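Local atomic coordinates of thioredoxin-like protein (Parabacteroides distasonis, PDB entry 4FO5), a protein that is of uncharacterised function but has a thioredoxin-like fold and is probably an oxidoreductase-related member of the AhpC/TSA family. Residues Asp11-Ile16 with Ala25-Gln30; Ala49-Leu54 with Asp87-Ser92; Asn56-Phe61 with Glu134-Ile139. All blocks are in the same frame, centred on the assembly; numbering follows the deposited sequence.

How the interactions relate
All three contacts are partly buried. Interactions 2 and 3 share helix 45-58 and touch lightly, Leu89 and Asp90 lying beside Asn56 and Asn59. Interaction 1 stands apart, its centre about 22 Å from that of interaction 2, on the opposite side of the chain's centre. It joins two loop segments ahead of strand 34-40, with an aromatic ring inside and an arginine-histidine pair outside. Interaction 2 sets a helix against a helix end through apolar contacts and a water bridge; Asn51 and Leu89 are buried. Interaction 3 joins two helical regions and is the only one crossed by a direct hydrogen bond. Its Val58 and Leu136 are buried, while the bonded Glu57 and Thr137 are partly exposed.

Interaction 1: residues Asp11-Ile16 with Ala25-Gln30; sequences DLAPRI and ASFHNQ
Phe27 reaches across to Ala13, Pro14 and Ile16 of an extended loop segment. Its CB points toward that loop. CG lies anti to the carbonyl carbon (chi1 -62°), which sends the ring on in the same direction. Along one side of the ring, Phe27 CD2 lies 4.1 Å from Ala13 CB. The next atom, Phe27 CE2, is 4.0 Å from Ala13 CB, which comes in obliquely. Phe27 CE2 also has Pro14 O 3.8 Å away, in the plane of the ring at its edge. This Pro14 O is hydrogen-bonded to Tyr109 OH. At the tip, Phe27 CZ meets Ile16 CD1 at 3.6 Å, again near the ring plane. Thr35, Leu37 and Ile120 of the sheet also touch this side chain. An alanine here would probably open a gap between the loops and the sheet and take one apolar neighbour from the Ala13 and Ile16 methyls.

Nearer the surface, Arg15 bends at chi2 and chi3 and brings its guanidinium to His28. The two planes stand 86° apart. The imidazole edge sits over the guanidinium face, with His28 ND1 3.6 Å from Arg15 NH1. Arg15 NH2 packs at 3.5 Å from Ser26 CB. No hydrogen bond joins the two segments. Shape and apolar packing, rather than directed bonds, hold them together, and the polar groups of Arg15 and His28 are left to the exposed side.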
ATOM      1  N   ASP A  11      11.494   8.035   7.139  1.00 36.40           N
ATOM      2  CA  ASP A  11      11.758   8.644   5.824  1.00 35.69           C
ATOM      3  C   ASP A  11      10.495   9.163   5.188  1.00 35.92           C
ATOM      4  O   ASP A  11       9.416   8.674   5.490  1.00 34.11           O
ATOM      5  CB  ASP A  11      12.383   7.636   4.829  1.00 36.47           C
ATOM      6  CG  ASP A  11      13.790   7.195   5.144  1.00 44.53           C
ATOM      7  OD1 ASP A  11      14.458   7.875   5.961  1.00 47.42           O
ATOM      8  OD2 ASP A  11      14.232   6.165   4.571  1.00 40.40           O
ATOM      9  N   LEU A  12      10.647  10.101   4.251  1.00 33.14           N
ATOM     10  CA  LEU A  12       9.565  10.599   3.412  1.00 33.08           C
ATOM     11  C   LEU A  12       9.286   9.559   2.395  1.00 35.45           C
ATOM     12  O   LEU A  12      10.212   9.187   1.674  1.00 35.02           O
ATOM     13  CB  LEU A  12      10.018  11.868   2.689  1.00 35.64           C
ATOM     14  CG  LEU A  12       9.593  13.197   3.226  1.00 42.62           C
ATOM     15  CD1 LEU A  12      10.368  14.295   2.528  1.00 44.67           C
ATOM     16  CD2 LEU A  12       8.106  13.402   3.055  1.00 39.34           C
ATOM     17  N   ALA A  13       8.057   9.052   2.317  1.00 32.00           N
ATOM     18  CA  ALA A  13       7.749   8.020   1.323  1.00 31.39           C
ATOM     19  C   ALA A  13       7.878   8.593  -0.099  1.00 36.07           C
ATOM     20  O   ALA A  13       7.427   9.718  -0.346  1.00 35.97           O
ATOM     21  CB  ALA A  13       6.340   7.467   1.536  1.00 30.12           C
ATOM     22  N   PRO A  14       8.541   7.871  -1.033  1.00 34.73           N
ATOM     23  CA  PRO A  14       8.635   8.379  -2.417  1.00 35.98           C
ATOM     24  C   PRO A  14       7.234   8.644  -2.991  1.00 39.22           C
ATOM     25  O   PRO A  14       6.328   7.835  -2.781  1.00 37.26           O
ATOM     26  CB  PRO A  14       9.362   7.245  -3.157  1.00 38.41           C
ATOM     27  CG  PRO A  14      10.134   6.515  -2.073  1.00 41.57           C
ATOM     28  CD  PRO A  14       9.195   6.549  -0.901  1.00 35.63           C
ATOM     29  N   ARG A  15       7.041   9.798  -3.646  1.00 37.63           N
ATOM     30  CA  ARG A  15       5.733  10.168  -4.197  1.00 39.15           C
ATOM     31  C   ARG A  15       5.300   9.218  -5.296  1.00 45.19           C
ATOM     32  O   ARG A  15       6.121   8.799  -6.111  1.00 46.31           O
ATOM     33  CB  ARG A  15       5.735  11.608  -4.754  1.00 39.72           C
ATOM     34  CG  ARG A  15       6.018  12.741  -3.746  1.00 52.54           C
ATOM     35  CD  ARG A  15       5.014  12.854  -2.611  1.00 60.15           C
ATOM     36  NE  ARG A  15       3.686  13.239  -3.089  1.00 64.99           N
ATOM     37  CZ  ARG A  15       3.193  14.471  -3.040  1.00 79.38           C
ATOM     38  NH1 ARG A  15       3.916  15.466  -2.540  1.00 59.77           N
ATOM     39  NH2 ARG A  15       1.971  14.718  -3.491  1.00 72.26           N
ATOM     40  N   ILE A  16       4.010   8.922  -5.350  1.00 43.47           N
ATOM     41  CA  ILE A  16       3.470   8.074  -6.409  1.00 45.01           C
ATOM     42  C   ILE A  16       2.674   8.973  -7.359  1.00 53.81           C
ATOM     43  O   ILE A  16       1.609   9.479  -6.997  1.00 52.94           O
ATOM     44  CB  ILE A  16       2.666   6.899  -5.849  1.00 46.45           C
ATOM     45  CG1 ILE A  16       3.580   6.009  -4.986  1.00 45.28           C
ATOM     46  CG2 ILE A  16       2.022   6.100  -7.001  1.00 49.30           C
ATOM     47  CD1 ILE A  16       2.894   5.111  -4.110  1.00 45.12           C
ATOM     48  N   ALA A  25      -3.980  10.590  -5.517  1.00 71.58           N
ATOM     49  CA  ALA A  25      -4.217  11.366  -4.290  1.00 69.74           C
ATOM     50  C   ALA A  25      -2.979  11.286  -3.386  1.00 67.44           C
ATOM     51  O   ALA A  25      -2.422  10.194  -3.220  1.00 67.33           O
ATOM     52  CB  ALA A  25      -5.453  10.833  -3.564  1.00 69.98           C
ATOM     53  N   SER A  26      -2.523  12.436  -2.847  1.00 59.50           N
ATOM     54  CA  SER A  26      -1.302  12.539  -2.031  1.00 56.49           C
ATOM     55  C   SER A  26      -1.357  11.785  -0.658  1.00 53.90           C
ATOM     56  O   SER A  26      -2.428  11.408  -0.169  1.00 52.65           O
ATOM     57  CB  SER A  26      -0.967  14.005  -1.781  1.00 61.00           C
ATOM     58  OG  SER A  26      -2.038  14.667  -1.132  1.00 69.96           O
ATOM     59  N   PHE A  27      -0.177  11.555  -0.058  1.00 45.29           N
ATOM     60  CA  PHE A  27      -0.114  10.942   1.273  1.00 42.15           C
ATOM     61  C   PHE A  27      -0.358  12.052   2.278  1.00 45.65           C
ATOM     62  O   PHE A  27      -1.131  11.879   3.221  1.00 45.86           O
ATOM     63  CB  PHE A  27       1.229  10.215   1.533  1.00 41.76           C
ATOM     64  CG  PHE A  27       1.553   9.051   0.620  1.00 41.08           C
ATOM     65  CD1 PHE A  27       0.623   8.036   0.397  1.00 42.56           C
ATOM     66  CD2 PHE A  27       2.804   8.950   0.011  1.00 42.22           C
ATOM     67  CE1 PHE A  27       0.928   6.952  -0.436  1.00 42.21           C
ATOM     68  CE2 PHE A  27       3.099   7.887  -0.843  1.00 43.79           C
ATOM     69  CZ  PHE A  27       2.164   6.885  -1.044  1.00 41.52           C
ATOM     70  N   HIS A  28       0.226  13.233   2.011  1.00 41.06           N
ATOM     71  CA  HIS A  28       0.060  14.395   2.872  1.00 41.52           C
ATOM     72  C   HIS A  28      -1.383  14.905   2.799  1.00 45.55           C
ATOM     73  O   HIS A  28      -2.001  14.907   1.731  1.00 44.70           O
ATOM     74  CB  HIS A  28       1.091  15.501   2.563  1.00 43.60           C
ATOM     75  CG  HIS A  28       0.847  16.288   1.309  1.00 49.06           C
ATOM     76  ND1 HIS A  28       1.627  16.102   0.175  1.00 51.03           N
ATOM     77  CD2 HIS A  28      -0.019  17.310   1.076  1.00 52.69           C
ATOM     78  CE1 HIS A  28       1.191  16.990  -0.711  1.00 51.66           C
ATOM     79  NE2 HIS A  28       0.189  17.724  -0.219  1.00 53.13           N
ATOM     80  N   ASN A  29      -1.927  15.281   3.956  1.00 42.85           N
ATOM     81  CA  ASN A  29      -3.292  15.781   4.092  1.00 44.35           C
ATOM     82  C   ASN A  29      -3.403  16.570   5.384  1.00 49.73           C
ATOM     83  O   ASN A  29      -2.520  16.473   6.238  1.00 46.66           O
ATOM     84  CB  ASN A  29      -4.309  14.611   4.043  1.00 44.64           C
ATOM     85  CG  ASN A  29      -4.177  13.613   5.172  1.00 44.78           C
ATOM     86  OD1 ASN A  29      -4.786  13.754   6.239  1.00 42.00           O
ATOM     87  ND2 ASN A  29      -3.395  12.574   4.957  1.00 34.91           N
ATOM     88  N   GLN A  30      -4.465  17.377   5.511  1.00 53.21           N
ATOM     89  CA  GLN A  30      -4.726  18.209   6.686  1.00 56.66           C
ATOM     90  C   GLN A  30      -5.861  17.618   7.542  1.00 62.77           C
ATOM     91  O   GLN A  30      -6.522  18.356   8.281  1.00 66.96           O
ATOM     92  CB  GLN A  30      -5.058  19.661   6.254  1.00 61.44           C
ATOM     93  CG  GLN A  30      -3.830  20.509   5.895  1.00 81.59           C
ATOM     94  CD  GLN A  30      -2.697  20.357   6.889  1.00107.81           C
ATOM     95  OE1 GLN A  30      -1.603  19.879   6.552  1.00103.89           O
ATOM     96  NE2 GLN A  30      -2.938  20.747   8.144  1.00100.50           N
TER

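Interaction 2: residues Ala49-Leu54 with Asp87-Ser92; sequences ARNVQL and DKLDLS
In the beta-alpha-beta half of the thioredoxin fold, the Schellman motif that ends helix 77-87 sets Asp87 and Leu89 against Asn51 and Val52 of helix 45-58. Lys88 takes the positive phi of this motif (57°). The chain then turns off toward strand 94-96. Before Lys88, Val52 CG2 packs 3.7 Å from Asp87 CB, the two side chains crossing at about a right angle. After it, Leu89 points toward the helix and splits its two methyls between neighbouring residues. Leu89 CD2 lies 3.8 Å from Val52 CA. Leu89 CD1 lies 3.3 Å from Asn51 ND2, a close packing contact of methyl and amide.

Asn51 CG is anti to the backbone N (chi1 -168°), which turns the amide to the Leu89 side. Its OD1 bonds to Ser70 OG, and its ND2 also bonds to Gln94 OE1. With a bridging water, three bonds hold the amide: one at OD1 and two at ND2. Asp87 OD2 forms a salt bridge with Arg48 NE. The water closes the contact: it accepts from Asn51 ND2 at 3.0 Å and donates to Asp87 OD2 at 2.8 Å.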
ATOM      1  N   ALA A  49      -2.228 -12.955  -0.435  1.00 33.92           N
ATOM      2  CA  ALA A  49      -2.978 -13.263   0.795  1.00 32.40           C
ATOM      3  C   ALA A  49      -2.876 -12.117   1.811  1.00 33.28           C
ATOM      4  O   ALA A  49      -3.871 -11.811   2.448  1.00 32.67           O
ATOM      5  CB  ALA A  49      -2.492 -14.563   1.418  1.00 33.99           C
ATOM      6  N   ARG A  50      -1.705 -11.464   1.953  1.00 31.77           N
ATOM      7  CA  ARG A  50      -1.557 -10.313   2.871  1.00 30.90           C
ATOM      8  C   ARG A  50      -2.445  -9.161   2.454  1.00 33.13           C
ATOM      9  O   ARG A  50      -3.019  -8.469   3.298  1.00 30.75           O
ATOM     10  CB  ARG A  50      -0.101  -9.810   2.913  1.00 34.86           C
ATOM     11  CG  ARG A  50       0.865 -10.749   3.617  1.00 44.19           C
ATOM     12  CD  ARG A  50       2.201 -10.054   3.921  1.00 50.57           C
ATOM     13  NE  ARG A  50       2.865  -9.502   2.729  1.00 45.57           N
ATOM     14  CZ  ARG A  50       3.648 -10.196   1.906  1.00 62.46           C
ATOM     15  NH1 ARG A  50       3.863 -11.494   2.115  1.00 52.77           N
ATOM     16  NH2 ARG A  50       4.207  -9.606   0.859  1.00 47.56           N
ATOM     17  N   ASN A  51      -2.585  -8.970   1.133  1.00 31.01           N
ATOM     18  CA  ASN A  51      -3.421  -7.918   0.568  1.00 29.44           C
ATOM     19  C   ASN A  51      -4.890  -8.054   1.018  1.00 34.18           C
ATOM     20  O   ASN A  51      -5.480  -7.071   1.461  1.00 33.39           O
ATOM     21  CB  ASN A  51      -3.340  -7.936  -0.952  1.00 27.37           C
ATOM     22  CG  ASN A  51      -3.951  -6.700  -1.551  1.00 42.38           C
ATOM     23  OD1 ASN A  51      -3.797  -5.604  -1.025  1.00 34.79           O
ATOM     24  ND2 ASN A  51      -4.678  -6.848  -2.638  1.00 34.88           N
ATOM     25  N   VAL A  52      -5.446  -9.280   0.950  1.00 31.55           N
ATOM     26  CA  VAL A  52      -6.819  -9.579   1.358  1.00 30.97           C
ATOM     27  C   VAL A  52      -6.974  -9.306   2.842  1.00 32.58           C
ATOM     28  O   VAL A  52      -7.957  -8.692   3.247  1.00 32.76           O
ATOM     29  CB  VAL A  52      -7.204 -11.049   0.998  1.00 37.10           C
ATOM     30  CG1 VAL A  52      -8.528 -11.466   1.632  1.00 38.33           C
ATOM     31  CG2 VAL A  52      -7.246 -11.245  -0.513  1.00 37.33           C
ATOM     32  N   GLN A  53      -6.013  -9.759   3.659  1.00 30.54           N
ATOM     33  CA  GLN A  53      -6.101  -9.597   5.103  1.00 30.64           C
ATOM     34  C   GLN A  53      -6.000  -8.140   5.490  1.00 34.20           C
ATOM     35  O   GLN A  53      -6.810  -7.687   6.298  1.00 34.72           O
ATOM     36  CB  GLN A  53      -5.069 -10.456   5.833  1.00 32.28           C
ATOM     37  CG  GLN A  53      -5.303 -11.973   5.650  1.00 34.23           C
ATOM     38  CD  GLN A  53      -6.703 -12.468   5.981  1.00 52.50           C
ATOM     39  OE1 GLN A  53      -7.251 -12.187   7.057  1.00 52.05           O
ATOM     40  NE2 GLN A  53      -7.298 -13.265   5.077  1.00 41.42           N
ATOM     41  N   LEU A  54      -5.085  -7.388   4.871  1.00 30.11           N
ATOM     42  CA  LEU A  54      -4.964  -5.946   5.146  1.00 30.36           C
ATOM     43  C   LEU A  54      -6.221  -5.168   4.704  1.00 35.37           C
ATOM     44  O   LEU A  54      -6.741  -4.386   5.498  1.00 35.23           O
ATOM     45  CB  LEU A  54      -3.714  -5.343   4.480  1.00 29.08           C
ATOM     46  CG  LEU A  54      -2.359  -5.804   5.055  1.00 34.23           C
ATOM     47  CD1 LEU A  54      -1.231  -5.477   4.087  1.00 33.37           C
ATOM     48  CD2 LEU A  54      -2.095  -5.216   6.448  1.00 36.77           C
ATOM     49  N   ASP A  87     -10.835 -12.084  -5.172  1.00 44.26           N
ATOM     50  CA  ASP A  87     -10.493 -11.805  -3.784  1.00 42.30           C
ATOM     51  C   ASP A  87     -11.537 -10.912  -3.087  1.00 46.32           C
ATOM     52  O   ASP A  87     -11.469 -10.733  -1.871  1.00 45.63           O
ATOM     53  CB  ASP A  87      -9.077 -11.196  -3.708  1.00 42.17           C
ATOM     54  CG  ASP A  87      -7.968 -12.183  -4.095  1.00 51.71           C
ATOM     55  OD1 ASP A  87      -8.252 -13.407  -4.173  1.00 53.59           O
ATOM     56  OD2 ASP A  87      -6.827 -11.733  -4.329  1.00 55.70           O
ATOM     57  N   LYS A  88     -12.506 -10.379  -3.858  1.00 45.31           N
ATOM     58  CA  LYS A  88     -13.648  -9.553  -3.407  1.00 45.99           C
ATOM     59  C   LYS A  88     -13.178  -8.310  -2.636  1.00 46.90           C
ATOM     60  O   LYS A  88     -13.754  -7.952  -1.609  1.00 48.64           O
ATOM     61  CB  LYS A  88     -14.644 -10.372  -2.538  1.00 49.68           C
ATOM     62  CG  LYS A  88     -15.111 -11.713  -3.119  1.00 61.28           C
ATOM     63  CD  LYS A  88     -15.999 -12.481  -2.125  1.00 75.20           C
ATOM     64  CE  LYS A  88     -17.448 -12.028  -2.123  1.00 94.72           C
ATOM     65  NZ  LYS A  88     -18.260 -12.753  -1.111  1.00108.30           N
ATOM     66  N   LEU A  89     -12.154  -7.647  -3.139  1.00 39.27           N
ATOM     67  CA  LEU A  89     -11.610  -6.463  -2.472  1.00 36.62           C
ATOM     68  C   LEU A  89     -12.284  -5.176  -2.926  1.00 39.66           C
ATOM     69  O   LEU A  89     -12.703  -5.086  -4.077  1.00 38.50           O
ATOM     70  CB  LEU A  89     -10.101  -6.386  -2.733  1.00 34.64           C
ATOM     71  CG  LEU A  89      -9.338  -7.629  -2.241  1.00 39.44           C
ATOM     72  CD1 LEU A  89      -7.890  -7.569  -2.629  1.00 39.50           C
ATOM     73  CD2 LEU A  89      -9.497  -7.822  -0.728  1.00 40.23           C
ATOM     74  N   ASP A  90     -12.352  -4.178  -2.016  1.00 35.77           N
ATOM     75  CA  ASP A  90     -12.888  -2.841  -2.256  1.00 37.35           C
ATOM     76  C   ASP A  90     -12.120  -2.248  -3.434  1.00 41.14           C
ATOM     77  O   ASP A  90     -10.921  -2.012  -3.316  1.00 39.55           O
ATOM     78  CB  ASP A  90     -12.726  -1.972  -0.975  1.00 37.99           C
ATOM     79  CG  ASP A  90     -13.328  -0.571  -0.988  1.00 42.72           C
ATOM     80  OD1 ASP A  90     -13.686  -0.078  -2.080  1.00 39.54           O
ATOM     81  OD2 ASP A  90     -13.399   0.056   0.094  1.00 53.24           O
ATOM     82  N   LEU A  91     -12.792  -2.064  -4.581  1.00 37.64           N
ATOM     83  CA  LEU A  91     -12.145  -1.545  -5.787  1.00 37.16           C
ATOM     84  C   LEU A  91     -11.587  -0.138  -5.605  1.00 42.36           C
ATOM     85  O   LEU A  91     -10.683   0.226  -6.356  1.00 41.92           O
ATOM     86  CB  LEU A  91     -13.078  -1.581  -7.010  1.00 39.62           C
ATOM     87  CG  LEU A  91     -13.618  -2.958  -7.447  1.00 45.70           C
ATOM     88  CD1 LEU A  91     -14.507  -2.843  -8.630  1.00 48.64           C
ATOM     89  CD2 LEU A  91     -12.532  -3.876  -7.838  1.00 49.02           C
ATOM     90  N   SER A  92     -12.098   0.652  -4.630  1.00 39.72           N
ATOM     91  CA  SER A  92     -11.603   2.012  -4.433  0.50 39.70           C
ATOM     92  C   SER A  92     -10.152   2.013  -3.881  1.00 41.65           C
ATOM     93  O   SER A  92      -9.448   2.995  -4.054  1.00 42.36           O
ATOM     94  CB  SER A  92     -12.541   2.802  -3.524  0.50 44.10           C
ATOM     95  OG  SER A  92     -12.585   2.280  -2.206  0.50 52.92           O
TER
HETATM   96  O   HOH W   1      -5.262  -9.712  -3.260  1.00 42.81           O

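Interaction 3: residues Asn56-Phe61 with Glu134-Ile139; sequences NEVNKF and EKLTEI
Glu57, near the end of helix 45-58, receives a hydrogen bond from Thr137 of helix 133-140. The donor is Thr137 OG1, and it lies a short 2.5 Å from Glu57 OE2. Glu57 OE2 accepts through its anti lone pair, the one away from OE1. Glu57 CG is anti to the backbone N (chi1 -157°) and the chain bends at chi2, which carries the carboxylate across to the threonine. The two side chains cross at about a right angle.

Val58 is the next residue and faces the interior. Val58 CG2 packs 4.0 Å from Leu136 CD2, an apolar contact beneath the polar one. A type I beta turn runs from Val58 to Phe61, with Phe61 N bonded to Val58 O.

Lys60 comes back along the outside. Lys60 NZ makes a salt bridge to Glu57 OE2 at 2.8 Å, reaching that oxygen from above the carboxylate plane, 35° out of it. Two donors thus grip Glu57 OE2, which should restrain the turning of the carboxylate. Glu134 OE2 lies 5.5 Å from Glu57 OE1, and the lysine probably offsets the like charges.

Phe61 closes the segment. It turns its edge to the threonine: Phe61 CE2 is 3.7 Å from Thr137 OG1, which lies in the ring plane. Phe61 CZ is 4.0 Å from Thr137 CG2. The Thr137 hydroxyl sits between the Glu57 carboxylate and the Phe61 ring edge.

The contact joins two helical regions that pack on the sheet. Val58 rests on Ile66 and Met68 of strand 66-72, and Phe61 also touches Ile66. Leu136 reaches Leu119 of strand 117-120, while Leu140 of helix 133-140 packs on Phe61.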
ATOM      1  N   ASN A  56      -9.307  -6.179   4.378  1.00 39.54           N
ATOM      2  CA  ASN A  56     -10.436  -6.440   5.270  0.60 40.98           C
ATOM      3  C   ASN A  56     -10.206  -5.790   6.656  1.00 44.20           C
ATOM      4  O   ASN A  56     -11.177  -5.367   7.278  1.00 46.48           O
ATOM      5  CB  ASN A  56     -10.750  -7.933   5.352  0.60 42.52           C
ATOM      6  CG  ASN A  56     -11.449  -8.398   4.088  0.60 52.62           C
ATOM      7  OD1 ASN A  56     -12.660  -8.227   3.911  0.60 52.84           O
ATOM      8  ND2 ASN A  56     -10.689  -8.869   3.126  0.60 34.33           N
ATOM      9  N   GLU A  57      -8.955  -5.637   7.109  1.00 36.67           N
ATOM     10  CA  GLU A  57      -8.692  -4.963   8.373  1.00 36.22           C
ATOM     11  C   GLU A  57      -9.018  -3.463   8.287  1.00 40.50           C
ATOM     12  O   GLU A  57      -9.532  -2.909   9.247  1.00 41.86           O
ATOM     13  CB  GLU A  57      -7.229  -5.153   8.781  1.00 36.52           C
ATOM     14  CG  GLU A  57      -6.990  -4.990  10.269  1.00 42.95           C
ATOM     15  CD  GLU A  57      -7.571  -6.068  11.171  1.00 56.60           C
ATOM     16  OE1 GLU A  57      -7.900  -7.178  10.686  1.00 46.36           O
ATOM     17  OE2 GLU A  57      -7.751  -5.773  12.371  1.00 46.69           O
ATOM     18  N   VAL A  58      -8.702  -2.818   7.144  1.00 36.21           N
ATOM     19  CA  VAL A  58      -8.916  -1.384   6.895  1.00 36.98           C
ATOM     20  C   VAL A  58     -10.410  -1.093   6.896  1.00 41.80           C
ATOM     21  O   VAL A  58     -10.809  -0.048   7.410  1.00 43.05           O
ATOM     22  CB  VAL A  58      -8.204  -0.873   5.607  1.00 39.61           C
ATOM     23  CG1 VAL A  58      -8.583   0.576   5.277  1.00 40.59           C
ATOM     24  CG2 VAL A  58      -6.693  -0.990   5.744  1.00 37.36           C
ATOM     25  N   ASN A  59     -11.244  -2.056   6.429  1.00 38.40           N
ATOM     26  CA  ASN A  59     -12.710  -1.938   6.422  1.00 39.84           C
ATOM     27  C   ASN A  59     -13.292  -1.784   7.839  1.00 44.90           C
ATOM     28  O   ASN A  59     -14.452  -1.380   7.960  1.00 46.38           O
ATOM     29  CB  ASN A  59     -13.381  -3.129   5.696  1.00 41.61           C
ATOM     30  CG  ASN A  59     -13.329  -3.033   4.182  1.00 67.94           C
ATOM     31  OD1 ASN A  59     -13.341  -1.945   3.590  1.00 65.88           O
ATOM     32  ND2 ASN A  59     -13.289  -4.174   3.516  1.00 61.90           N
ATOM     33  N   LYS A  60     -12.512  -2.102   8.899  1.00 41.15           N
ATOM     34  CA  LYS A  60     -12.976  -1.949  10.295  1.00 44.43           C
ATOM     35  C   LYS A  60     -12.945  -0.474  10.720  1.00 48.55           C
ATOM     36  O   LYS A  60     -13.586  -0.120  11.705  1.00 51.10           O
ATOM     37  CB  LYS A  60     -12.121  -2.775  11.286  1.00 47.09           C
ATOM     38  CG  LYS A  60     -12.236  -4.286  11.150  1.00 59.66           C
ATOM     39  CD  LYS A  60     -11.326  -4.978  12.158  1.00 65.85           C
ATOM     40  CE  LYS A  60     -11.098  -6.427  11.818  1.00 74.11           C
ATOM     41  NZ  LYS A  60     -10.199  -7.092  12.799  1.00 78.66           N
ATOM     42  N   PHE A  61     -12.175   0.366  10.000  1.00 42.44           N
ATOM     43  CA  PHE A  61     -12.011   1.799  10.282  1.00 43.05           C
ATOM     44  C   PHE A  61     -12.683   2.691   9.223  1.00 49.97           C
ATOM     45  O   PHE A  61     -12.912   2.263   8.092  1.00 50.35           O
ATOM     46  CB  PHE A  61     -10.507   2.147  10.369  1.00 41.65           C
ATOM     47  CG  PHE A  61      -9.772   1.437  11.482  1.00 42.01           C
ATOM     48  CD1 PHE A  61      -9.704   1.990  12.754  1.00 46.01           C
ATOM     49  CD2 PHE A  61      -9.170   0.203  11.263  1.00 41.54           C
ATOM     50  CE1 PHE A  61      -9.067   1.308  13.797  1.00 47.41           C
ATOM     51  CE2 PHE A  61      -8.525  -0.473  12.304  1.00 44.83           C
ATOM     52  CZ  PHE A  61      -8.484   0.081  13.564  1.00 44.99           C
ATOM     53  N   GLU A 134      -3.129  -7.248  12.591  1.00 40.64           N
ATOM     54  CA  GLU A 134      -3.175  -7.150  14.050  1.00 42.69           C
ATOM     55  C   GLU A 134      -2.416  -5.910  14.530  1.00 46.06           C
ATOM     56  O   GLU A 134      -3.012  -5.082  15.223  1.00 46.66           O
ATOM     57  CB  GLU A 134      -2.615  -8.435  14.697  1.00 46.25           C
ATOM     58  CG  GLU A 134      -3.395  -9.708  14.374  1.00 59.32           C
ATOM     59  CD  GLU A 134      -3.296 -10.286  12.968  1.00 80.28           C
ATOM     60  OE1 GLU A 134      -2.239 -10.117  12.316  1.00 57.11           O
ATOM     61  OE2 GLU A 134      -4.272 -10.943  12.533  1.00 80.35           O
ATOM     62  N   LYS A 135      -1.148  -5.735  14.097  1.00 41.91           N
ATOM     63  CA  LYS A 135      -0.350  -4.550  14.462  1.00 41.95           C
ATOM     64  C   LYS A 135      -0.945  -3.269  13.862  1.00 46.25           C
ATOM     65  O   LYS A 135      -0.912  -2.236  14.536  1.00 47.96           O
ATOM     66  CB  LYS A 135       1.133  -4.694  14.066  1.00 43.33           C
ATOM     67  CG  LYS A 135       2.090  -3.698  14.780  1.00 44.50           C
ATOM     68  CD  LYS A 135       2.397  -4.152  16.205  1.00 48.97           C
ATOM     69  CE  LYS A 135       3.202  -3.190  17.033  1.00 41.91           C
ATOM     70  NZ  LYS A 135       2.676  -3.110  18.424  1.00 47.84           N
ATOM     71  N   LEU A 136      -1.526  -3.325  12.636  1.00 40.52           N
ATOM     72  CA  LEU A 136      -2.139  -2.132  12.033  1.00 38.82           C
ATOM     73  C   LEU A 136      -3.268  -1.595  12.944  1.00 43.37           C
ATOM     74  O   LEU A 136      -3.283  -0.405  13.258  1.00 42.53           O
ATOM     75  CB  LEU A 136      -2.653  -2.404  10.595  1.00 36.56           C
ATOM     76  CG  LEU A 136      -3.466  -1.304   9.892  1.00 38.99           C
ATOM     77  CD1 LEU A 136      -2.623  -0.043   9.594  1.00 38.31           C
ATOM     78  CD2 LEU A 136      -4.087  -1.822   8.616  1.00 38.49           C
ATOM     79  N   THR A 137      -4.138  -2.486  13.430  1.00 40.75           N
ATOM     80  CA  THR A 137      -5.252  -2.141  14.322  1.00 43.12           C
ATOM     81  C   THR A 137      -4.742  -1.559  15.657  1.00 50.21           C
ATOM     82  O   THR A 137      -5.262  -0.529  16.095  1.00 51.87           O
ATOM     83  CB  THR A 137      -6.133  -3.378  14.514  1.00 49.89           C
ATOM     84  OG1 THR A 137      -6.753  -3.633  13.260  1.00 46.75           O
ATOM     85  CG2 THR A 137      -7.203  -3.188  15.566  1.00 49.42           C
ATOM     86  N   GLU A 138      -3.719  -2.195  16.279  1.00 46.92           N
ATOM     87  CA  GLU A 138      -3.107  -1.730  17.531  1.00 48.77           C
ATOM     88  C   GLU A 138      -2.524  -0.326  17.354  1.00 51.84           C
ATOM     89  O   GLU A 138      -2.683   0.512  18.237  1.00 55.13           O
ATOM     90  CB  GLU A 138      -2.030  -2.712  18.024  1.00 50.86           C
ATOM     91  N   ILE A 139      -1.906  -0.053  16.194  1.00 44.73           N
ATOM     92  CA  ILE A 139      -1.337   1.262  15.883  1.00 43.43           C
ATOM     93  C   ILE A 139      -2.457   2.316  15.664  1.00 48.56           C
ATOM     94  O   ILE A 139      -2.367   3.420  16.201  1.00 49.33           O
ATOM     95  CB  ILE A 139      -0.375   1.195  14.653  1.00 42.50           C
ATOM     96  CG1 ILE A 139       0.921   0.396  14.992  1.00 42.55           C
ATOM     97  CG2 ILE A 139      -0.040   2.595  14.179  1.00 41.23           C
ATOM     98  CD1 ILE A 139       1.704  -0.100  13.775  1.00 41.56           C
TER